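Long-range contacts in porin (Pseudomonas aeruginosa, PDB 3T24), which forms a beta-barrel channel in the bacterial outer membrane, probably for the uptake of small carboxylate-bearing substrates: residues Pro134-Gly139 with Lys159-Asp164; Asp170-Gly175 with Tyr287-Asp292. All coordinates share one frame; numbering follows the deposited sequence.

Interaction 1. Residues Pro134-Gly139 with Lys159-Asp164; sequences PQTFQG and KVNQRD. With SO4 (sulfate ion), chain F.
One face of the Phe-137 ring receives the CG2 methyl of Val-160, whose carbon lies 4.0 Å from the ring centroid and 28° off its normal, a CH-pi contact between two side chains that run alongside each other. As a non-hydrogen-bonded antiparallel pair they rise on the same side of the strands, where the beta-branched valine can lay a methyl on the flat ring. The side chains of Gln-135 and Gln-162 also run side by side, their amide planes 26° apart, and Gln-135 NE2 gives a bent hydrogen bond of 2.9 Å to Gln-162 OE1; Gln-135 OE1 is held by Asn-128 N. The extended Arg-163 turns its guanidinium edge to a sulfate, probably a crystallisation additive, with NH1 and NH2 each 2.6 Å from sulfate O4; Ser-130, Arg-131 and Arg-391 also bind this anion, and Asn-128 OD1 accepts from Arg-163 NH1. On the opposite face, Thr-136 OG1 approaches Asn-161 CB at 3.4 Å and bonds to Glu-99. Their backbones exchange two bonds, the shorter from Asn-161 N to Thr-136 O at 2.7 Å. Short strand 136-138 thus pairs antiparallel with the end of barrel strand 150-161 of this OprD-family porin, before the chain turns at Gly-139 into strand 140-144.

Interaction 2. Residues Asp170-Gly175 with Tyr287-Asp292; sequences DMTITG and YINGAD
The torsions of Thr-174 set OG1 anti to its own carbonyl carbon (chi1 -51°), which turns the hydroxyl toward the backbone of Tyr-287, while chi1 of 61° turns the Tyr-287 ring so that one face meets the same threonine. Thr-174 CB sits 4.0 Å from the ring centroid and only 12° off the normal, a CH-pi contact, with OG1 over the same face but displaced toward its rim. Threonine fits because one small side chain offers a C-H to the ring and a hydroxyl to the main chain. Tyr-287 O is gripped twice: Thr-174 N comes almost straight on at 2.9 Å, and Thr-174 OG1 donates from well above the carbonyl plane, also at 2.9 Å. The Tyr-287 hydroxyl is held by Asp-303.

Ile-288 to Ala-291 form a type II beta turn, closed by Ala-291 N to Ile-288 O, with Gly-290 at the third position, where its positive phi is easily adopted by a residue without a side chain. Both segments belong to long loops between barrel strands of this OprD-family porin, and a single backbone bridge, Ile-173 with Ile-288, joins them. Asn-289, the second residue of the turn, makes through its N a nearly linear 2.8 Å bond to Thr-172 O, and Asn-289 ND2 adds a weak one to Thr-172 OG1. Waters fill in between: one links Thr-172 N to Asn-289 O, and another joins Thr-174 OG1, Gly-290 N and Ala-291 O. Ile-288 packs its apolar chain against Phe-192 and Tyr-218, residues of barrel strands 192-200 and 218-230.

Both segments of interaction 1 precede those of interaction 2 in sequence, yet their centres lie only 11 Å apart, and both are within about 13 Å of the chain's centre. Interaction 1 pairs short strand 136-138 with the end of strand 150-161; the loop that follows this strand supplies 170-175, which meets the loop between strands 270-280 and 310-319. The two contacts touch directly: Gln-162 NE2 probably hydrogen-bonds to Asn-289 O, Gln-135 packs on Gly-290 and Ala-291, and Lys-159 forms a long, weak ion pair with Asp-170. Interaction 2 joins loops more than a hundred residues apart, and its contacts with interaction 1 tie them to the strand pair, consistent with the inward-folded loops that narrow the channel in OprD-family porins.

Interaction 1. Residues Pro134-Gly139 with Lys159-Asp164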
ATOM      1  N   PRO A 134       3.975  10.496   0.302  1.00 27.08           N
ATOM      2  CA  PRO A 134       4.312   9.065   0.272  1.00 25.26           C
ATOM      3  C   PRO A 134       5.438   8.700   1.233  1.00 35.42           C
ATOM      4  O   PRO A 134       6.317   9.506   1.526  1.00 35.76           O
ATOM      5  CB  PRO A 134       4.758   8.828  -1.191  1.00 26.07           C
ATOM      6  CG  PRO A 134       5.185  10.171  -1.684  1.00 28.07           C
ATOM      7  CD  PRO A 134       4.319  11.193  -0.955  1.00 28.99           C
ATOM      8  N   GLN A 135       5.365   7.481   1.750  1.00 32.74           N
ATOM      9  CA  GLN A 135       6.484   6.852   2.427  1.00 26.19           C
ATOM     10  C   GLN A 135       7.509   6.508   1.341  1.00 26.05           C
ATOM     11  O   GLN A 135       7.141   6.009   0.280  1.00 29.61           O
ATOM     12  CB  GLN A 135       5.981   5.568   3.120  1.00 25.26           C
ATOM     13  CG  GLN A 135       7.037   4.727   3.817  1.00 18.91           C
ATOM     14  CD  GLN A 135       6.488   3.390   4.300  1.00 27.20           C
ATOM     15  OE1 GLN A 135       5.747   2.721   3.581  1.00 30.56           O
ATOM     16  NE2 GLN A 135       6.835   3.007   5.533  1.00 21.14           N
ATOM     17  N   THR A 136       8.786   6.793   1.583  1.00 28.08           N
ATOM     18  CA  THR A 136       9.826   6.418   0.635  1.00 28.57           C
ATOM     19  C   THR A 136      10.961   5.705   1.352  1.00 27.37           C
ATOM     20  O   THR A 136      11.054   5.755   2.568  1.00 24.91           O
ATOM     21  CB  THR A 136      10.442   7.646  -0.065  1.00 36.11           C
ATOM     22  OG1 THR A 136      11.216   8.388   0.888  1.00 33.21           O
ATOM     23  CG2 THR A 136       9.360   8.551  -0.690  1.00 33.43           C
ATOM     24  N   PHE A 137      11.850   5.084   0.584  1.00 30.43           N
ATOM     25  CA  PHE A 137      12.980   4.348   1.137  1.00 29.26           C
ATOM     26  C   PHE A 137      14.288   4.758   0.464  1.00 34.00           C
ATOM     27  O   PHE A 137      14.282   5.268  -0.649  1.00 37.24           O
ATOM     28  CB  PHE A 137      12.767   2.842   0.946  1.00 28.47           C
ATOM     29  CG  PHE A 137      11.624   2.286   1.755  1.00 26.55           C
ATOM     30  CD1 PHE A 137      10.334   2.346   1.276  1.00 22.39           C
ATOM     31  CD2 PHE A 137      11.848   1.729   3.003  1.00 18.57           C
ATOM     32  CE1 PHE A 137       9.302   1.871   2.020  1.00 20.61           C
ATOM     33  CE2 PHE A 137      10.804   1.234   3.758  1.00 21.23           C
ATOM     34  CZ  PHE A 137       9.528   1.297   3.261  1.00 19.52           C
ATOM     35  N   GLN A 138      15.405   4.523   1.143  1.00 36.01           N
ATOM     36  CA  GLN A 138      16.714   4.692   0.528  1.00 30.00           C
ATOM     37  C   GLN A 138      17.353   3.324   0.340  1.00 29.17           C
ATOM     38  O   GLN A 138      17.322   2.486   1.236  1.00 35.83           O
ATOM     39  CB  GLN A 138      17.619   5.571   1.402  1.00 29.68           C
ATOM     40  CG  GLN A 138      17.034   6.929   1.750  1.00 37.76           C
ATOM     41  CD  GLN A 138      16.979   7.860   0.554  1.00 43.25           C
ATOM     42  OE1 GLN A 138      17.970   8.032  -0.153  1.00 47.15           O
ATOM     43  NE2 GLN A 138      15.818   8.460   0.316  1.00 46.31           N
ATOM     44  N   GLY A 139      17.940   3.089  -0.821  1.00 28.08           N
ATOM     45  CA  GLY A 139      18.601   1.823  -1.059  1.00 28.42           C
ATOM     46  C   GLY A 139      18.896   1.642  -2.528  1.00 31.62           C
ATOM     47  O   GLY A 139      19.116   2.604  -3.239  1.00 35.47           O
ATOM     48  N   LYS A 159      16.888   2.502   4.757  1.00 26.06           N
ATOM     49  CA  LYS A 159      16.320   3.624   5.491  1.00 25.73           C
ATOM     50  C   LYS A 159      14.928   3.875   4.968  1.00 27.83           C
ATOM     51  O   LYS A 159      14.635   3.615   3.793  1.00 25.78           O
ATOM     52  CB  LYS A 159      17.144   4.888   5.239  1.00 39.71           C
ATOM     53  CG  LYS A 159      18.488   4.924   5.910  1.00 36.96           C
ATOM     54  CD  LYS A 159      18.281   5.364   7.321  1.00 40.87           C
ATOM     55  CE  LYS A 159      19.064   4.512   8.274  1.00 39.83           C
ATOM     56  NZ  LYS A 159      20.492   4.858   8.204  1.00 41.33           N
ATOM     57  N   VAL A 160      14.076   4.397   5.837  1.00 28.27           N
ATOM     58  CA  VAL A 160      12.723   4.716   5.462  1.00 25.17           C
ATOM     59  C   VAL A 160      12.462   6.163   5.821  1.00 29.96           C
ATOM     60  O   VAL A 160      13.011   6.691   6.807  1.00 29.05           O
ATOM     61  CB  VAL A 160      11.702   3.787   6.151  1.00 29.52           C
ATOM     62  CG1 VAL A 160      11.860   3.853   7.657  1.00 21.76           C
ATOM     63  CG2 VAL A 160      10.286   4.138   5.716  1.00 24.60           C
ATOM     64  N   ASN A 161      11.675   6.824   4.985  1.00 33.43           N
ATOM     65  CA  ASN A 161      11.269   8.192   5.247  1.00 35.07           C
ATOM     66  C   ASN A 161       9.776   8.135   5.311  1.00 36.65           C
ATOM     67  O   ASN A 161       9.101   8.018   4.272  1.00 36.32           O
ATOM     68  CB  ASN A 161      11.736   9.166   4.156  1.00 43.18           C
ATOM     69  CG  ASN A 161      11.377  10.630   4.477  1.00 60.33           C
ATOM     70  OD1 ASN A 161      10.248  10.930   4.885  1.00 65.92           O
ATOM     71  ND2 ASN A 161      12.345  11.538   4.309  1.00 58.00           N
ATOM     72  N   GLN A 162       9.268   8.168   6.537  1.00 39.71           N
ATOM     73  CA  GLN A 162       7.849   7.996   6.766  1.00 38.36           C
ATOM     74  C   GLN A 162       7.093   9.192   6.204  1.00 42.59           C
ATOM     75  O   GLN A 162       7.649  10.272   6.018  1.00 44.23           O
ATOM     76  CB  GLN A 162       7.567   7.829   8.257  1.00 44.03           C
ATOM     77  CG  GLN A 162       8.344   6.700   8.926  1.00 39.35           C
ATOM     78  CD  GLN A 162       7.894   5.310   8.472  1.00 38.71           C
ATOM     79  OE1 GLN A 162       7.170   5.173   7.491  1.00 38.51           O
ATOM     80  NE2 GLN A 162       8.328   4.273   9.198  1.00 33.14           N
ATOM     81  N   ARG A 163       5.815   8.989   5.937  1.00 43.49           N
ATOM     82  CA  ARG A 163       4.974   9.996   5.303  1.00 43.11           C
ATOM     83  C   ARG A 163       4.886  11.338   6.055  1.00 50.03           C
ATOM     84  O   ARG A 163       4.733  12.390   5.446  1.00 49.06           O
ATOM     85  CB  ARG A 163       3.583   9.406   5.166  1.00 44.25           C
ATOM     86  CG  ARG A 163       3.022   8.938   6.499  1.00 39.09           C
ATOM     87  CD  ARG A 163       1.655   8.360   6.312  1.00 44.51           C
ATOM     88  NE  ARG A 163       1.052   7.898   7.562  1.00 44.48           N
ATOM     89  CZ  ARG A 163       0.004   7.081   7.599  1.00 44.82           C
ATOM     90  NH1 ARG A 163      -0.509   6.653   6.454  1.00 46.95           N
ATOM     91  NH2 ARG A 163      -0.519   6.670   8.762  1.00 38.65           N
ATOM     92  N   ASP A 164       4.960  11.298   7.380  1.00 55.50           N
ATOM     93  CA  ASP A 164       4.808  12.511   8.189  1.00 59.26           C
ATOM     94  C   ASP A 164       6.172  13.033   8.641  1.00 60.94           C
ATOM     95  O   ASP A 164       6.263  13.958   9.441  1.00 54.50           O
ATOM     96  CB  ASP A 164       3.990  12.171   9.422  1.00 67.48           C
ATOM     97  CG  ASP A 164       4.615  11.036  10.222  1.00 70.76           C
ATOM     98  OD1 ASP A 164       5.392  11.333  11.157  1.00 73.88           O
ATOM     99  OD2 ASP A 164       4.356   9.850   9.896  1.00 67.00           O
TER
HETATM  100  S   SO4 F 397      -3.413   5.085   7.058  1.00 57.41           S
HETATM  101  O1  SO4 F 397      -3.697   3.851   6.328  1.00 59.24           O
HETATM  102  O2  SO4 F 397      -3.470   6.238   6.165  1.00 65.56           O
HETATM  103  O3  SO4 F 397      -4.388   5.325   8.115  1.00 60.61           O
HETATM  104  O4  SO4 F 397      -2.074   4.955   7.635  1.00 60.83           O

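Interaction 2. Residues Asp170-Gly175 with Tyr287-Asp292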
ATOM      1  N   ASP A 170      16.134   4.245  10.524  1.00 38.87           N
ATOM      2  CA  ASP A 170      16.102   2.779  10.514  1.00 36.46           C
ATOM      3  C   ASP A 170      14.661   2.270  10.544  1.00 34.16           C
ATOM      4  O   ASP A 170      13.779   2.902  11.119  1.00 36.74           O
ATOM      5  CB  ASP A 170      16.896   2.182  11.686  1.00 35.07           C
ATOM      6  CG  ASP A 170      18.401   2.344  11.528  1.00 59.03           C
ATOM      7  OD1 ASP A 170      18.897   2.498  10.392  1.00 38.29           O
ATOM      8  OD2 ASP A 170      19.103   2.314  12.556  1.00 63.67           O
ATOM      9  N   MET A 171      14.439   1.124   9.922  1.00 29.85           N
ATOM     10  CA  MET A 171      13.120   0.513   9.852  1.00 34.58           C
ATOM     11  C   MET A 171      12.752  -0.306  11.098  1.00 34.77           C
ATOM     12  O   MET A 171      13.615  -0.718  11.882  1.00 33.71           O
ATOM     13  CB  MET A 171      13.036  -0.374   8.612  1.00 26.15           C
ATOM     14  CG  MET A 171      13.120   0.413   7.313  1.00 27.53           C
ATOM     15  SD  MET A 171      13.466  -0.631   5.880  1.00 26.80           S
ATOM     16  CE  MET A 171      15.252  -0.654   5.978  1.00 28.62           C
ATOM     17  N   THR A 172      11.460  -0.533  11.277  1.00 26.39           N
ATOM     18  CA  THR A 172      11.022  -1.442  12.318  1.00 25.28           C
ATOM     19  C   THR A 172       9.871  -2.256  11.771  1.00 29.76           C
ATOM     20  O   THR A 172       9.529  -2.164  10.591  1.00 25.39           O
ATOM     21  CB  THR A 172      10.565  -0.732  13.631  1.00 24.36           C
ATOM     22  OG1 THR A 172       9.530   0.215  13.356  1.00 36.78           O
ATOM     23  CG2 THR A 172      11.714  -0.011  14.328  1.00 26.62           C
ATOM     24  N   ILE A 173       9.266  -3.046  12.648  1.00 28.92           N
ATOM     25  CA  ILE A 173       8.165  -3.893  12.252  1.00 27.75           C
ATOM     26  C   ILE A 173       6.864  -3.277  12.755  1.00 19.11           C
ATOM     27  O   ILE A 173       6.831  -2.597  13.778  1.00 23.85           O
ATOM     28  CB  ILE A 173       8.337  -5.310  12.826  1.00 27.45           C
ATOM     29  CG1 ILE A 173       7.509  -6.308  12.019  1.00 26.58           C
ATOM     30  CG2 ILE A 173       7.955  -5.335  14.352  1.00 23.58           C
ATOM     31  CD1 ILE A 173       7.651  -7.746  12.496  1.00 30.88           C
ATOM     32  N   THR A 174       5.787  -3.487  12.028  1.00 19.00           N
ATOM     33  CA  THR A 174       4.492  -3.070  12.543  1.00 22.44           C
ATOM     34  C   THR A 174       4.148  -3.887  13.786  1.00 26.12           C
ATOM     35  O   THR A 174       4.163  -5.116  13.751  1.00 25.88           O
ATOM     36  CB  THR A 174       3.414  -3.270  11.497  1.00 24.77           C
ATOM     37  OG1 THR A 174       3.841  -2.662  10.267  1.00 27.25           O
ATOM     38  CG2 THR A 174       2.071  -2.639  11.977  1.00 19.03           C
ATOM     39  N   GLY A 175       3.846  -3.213  14.888  1.00 25.22           N
ATOM     40  CA  GLY A 175       3.531  -3.920  16.119  1.00 25.64           C
ATOM     41  C   GLY A 175       2.189  -3.504  16.695  1.00 29.22           C
ATOM     42  O   GLY A 175       1.422  -2.795  16.050  1.00 34.35           O
ATOM     43  N   TYR A 287       5.091  -7.044   8.584  1.00 20.13           N
ATOM     44  CA  TYR A 287       5.398  -6.032   7.545  1.00 24.42           C
ATOM     45  C   TYR A 287       6.059  -4.774   8.095  1.00 23.79           C
ATOM     46  O   TYR A 287       5.879  -4.436   9.264  1.00 25.20           O
ATOM     47  CB  TYR A 287       4.171  -5.684   6.683  1.00 25.55           C
ATOM     48  CG  TYR A 287       2.975  -5.076   7.420  1.00 25.27           C
ATOM     49  CD1 TYR A 287       2.598  -3.754   7.204  1.00 24.99           C
ATOM     50  CD2 TYR A 287       2.203  -5.839   8.283  1.00 22.69           C
ATOM     51  CE1 TYR A 287       1.491  -3.206   7.843  1.00 24.56           C
ATOM     52  CE2 TYR A 287       1.095  -5.304   8.926  1.00 21.68           C
ATOM     53  CZ  TYR A 287       0.742  -3.985   8.706  1.00 29.07           C
ATOM     54  OH  TYR A 287      -0.361  -3.438   9.351  1.00 26.41           O
ATOM     55  N   ILE A 288       6.848  -4.105   7.252  1.00 21.55           N
ATOM     56  CA  ILE A 288       7.597  -2.922   7.687  1.00 25.25           C
ATOM     57  C   ILE A 288       6.663  -1.899   8.309  1.00 22.85           C
ATOM     58  O   ILE A 288       5.593  -1.609   7.775  1.00 22.38           O
ATOM     59  CB  ILE A 288       8.451  -2.278   6.533  1.00 25.68           C
ATOM     60  CG1 ILE A 288       9.556  -3.250   6.093  1.00 27.73           C
ATOM     61  CG2 ILE A 288       9.087  -0.961   6.964  1.00 18.17           C
ATOM     62  CD1 ILE A 288       9.944  -3.103   4.643  1.00 27.47           C
ATOM     63  N   ASN A 289       7.072  -1.376   9.457  1.00 20.66           N
ATOM     64  CA  ASN A 289       6.282  -0.381  10.144  1.00 22.31           C
ATOM     65  C   ASN A 289       6.165   0.888   9.282  1.00 24.80           C
ATOM     66  O   ASN A 289       7.169   1.445   8.867  1.00 29.30           O
ATOM     67  CB  ASN A 289       6.921  -0.046  11.481  1.00 19.75           C
ATOM     68  CG  ASN A 289       6.075   0.898  12.294  1.00 24.25           C
ATOM     69  OD1 ASN A 289       4.862   0.802  12.290  1.00 35.33           O
ATOM     70  ND2 ASN A 289       6.701   1.834  12.956  1.00 23.54           N
ATOM     71  N   GLY A 290       4.937   1.324   9.022  1.00 21.77           N
ATOM     72  CA  GLY A 290       4.694   2.460   8.170  1.00 22.75           C
ATOM     73  C   GLY A 290       4.207   2.029   6.798  1.00 30.25           C
ATOM     74  O   GLY A 290       3.499   2.774   6.132  1.00 28.83           O
ATOM     75  N   ALA A 291       4.573   0.829   6.361  1.00 22.26           N
ATOM     76  CA  ALA A 291       4.104   0.390   5.058  1.00 24.80           C
ATOM     77  C   ALA A 291       2.702  -0.175   5.177  1.00 24.10           C
ATOM     78  O   ALA A 291       2.184  -0.303   6.281  1.00 25.00           O
ATOM     79  CB  ALA A 291       5.047  -0.640   4.464  1.00 21.66           C
ATOM     80  N   ASP A 292       2.107  -0.504   4.035  1.00 24.67           N
ATOM     81  CA  ASP A 292       0.848  -1.241   3.957  1.00 26.34           C
ATOM     82  C   ASP A 292       1.111  -2.734   3.841  1.00 32.90           C
ATOM     83  O   ASP A 292       2.009  -3.166   3.088  1.00 35.45           O
ATOM     84  CB  ASP A 292       0.069  -0.856   2.695  1.00 23.18           C
ATOM     85  CG  ASP A 292      -0.382   0.592   2.690  1.00 29.94           C
ATOM     86  OD1 ASP A 292      -0.260   1.258   3.733  1.00 28.47           O
ATOM     87  OD2 ASP A 292      -0.850   1.066   1.624  1.00 34.40           O
TER
HETATM   88  O   HOH W   1       9.965   1.101   9.348  1.00 18.12           O
HETATM   89  O   HOH W   2       4.155  -6.536  11.413  1.00 22.93           O
HETATM   90  O   HOH W   3       2.621  -0.122   9.023  1.00 28.91           O
HETATM   91  O   HOH W   4       3.787  -0.416  14.759  1.00 27.56           O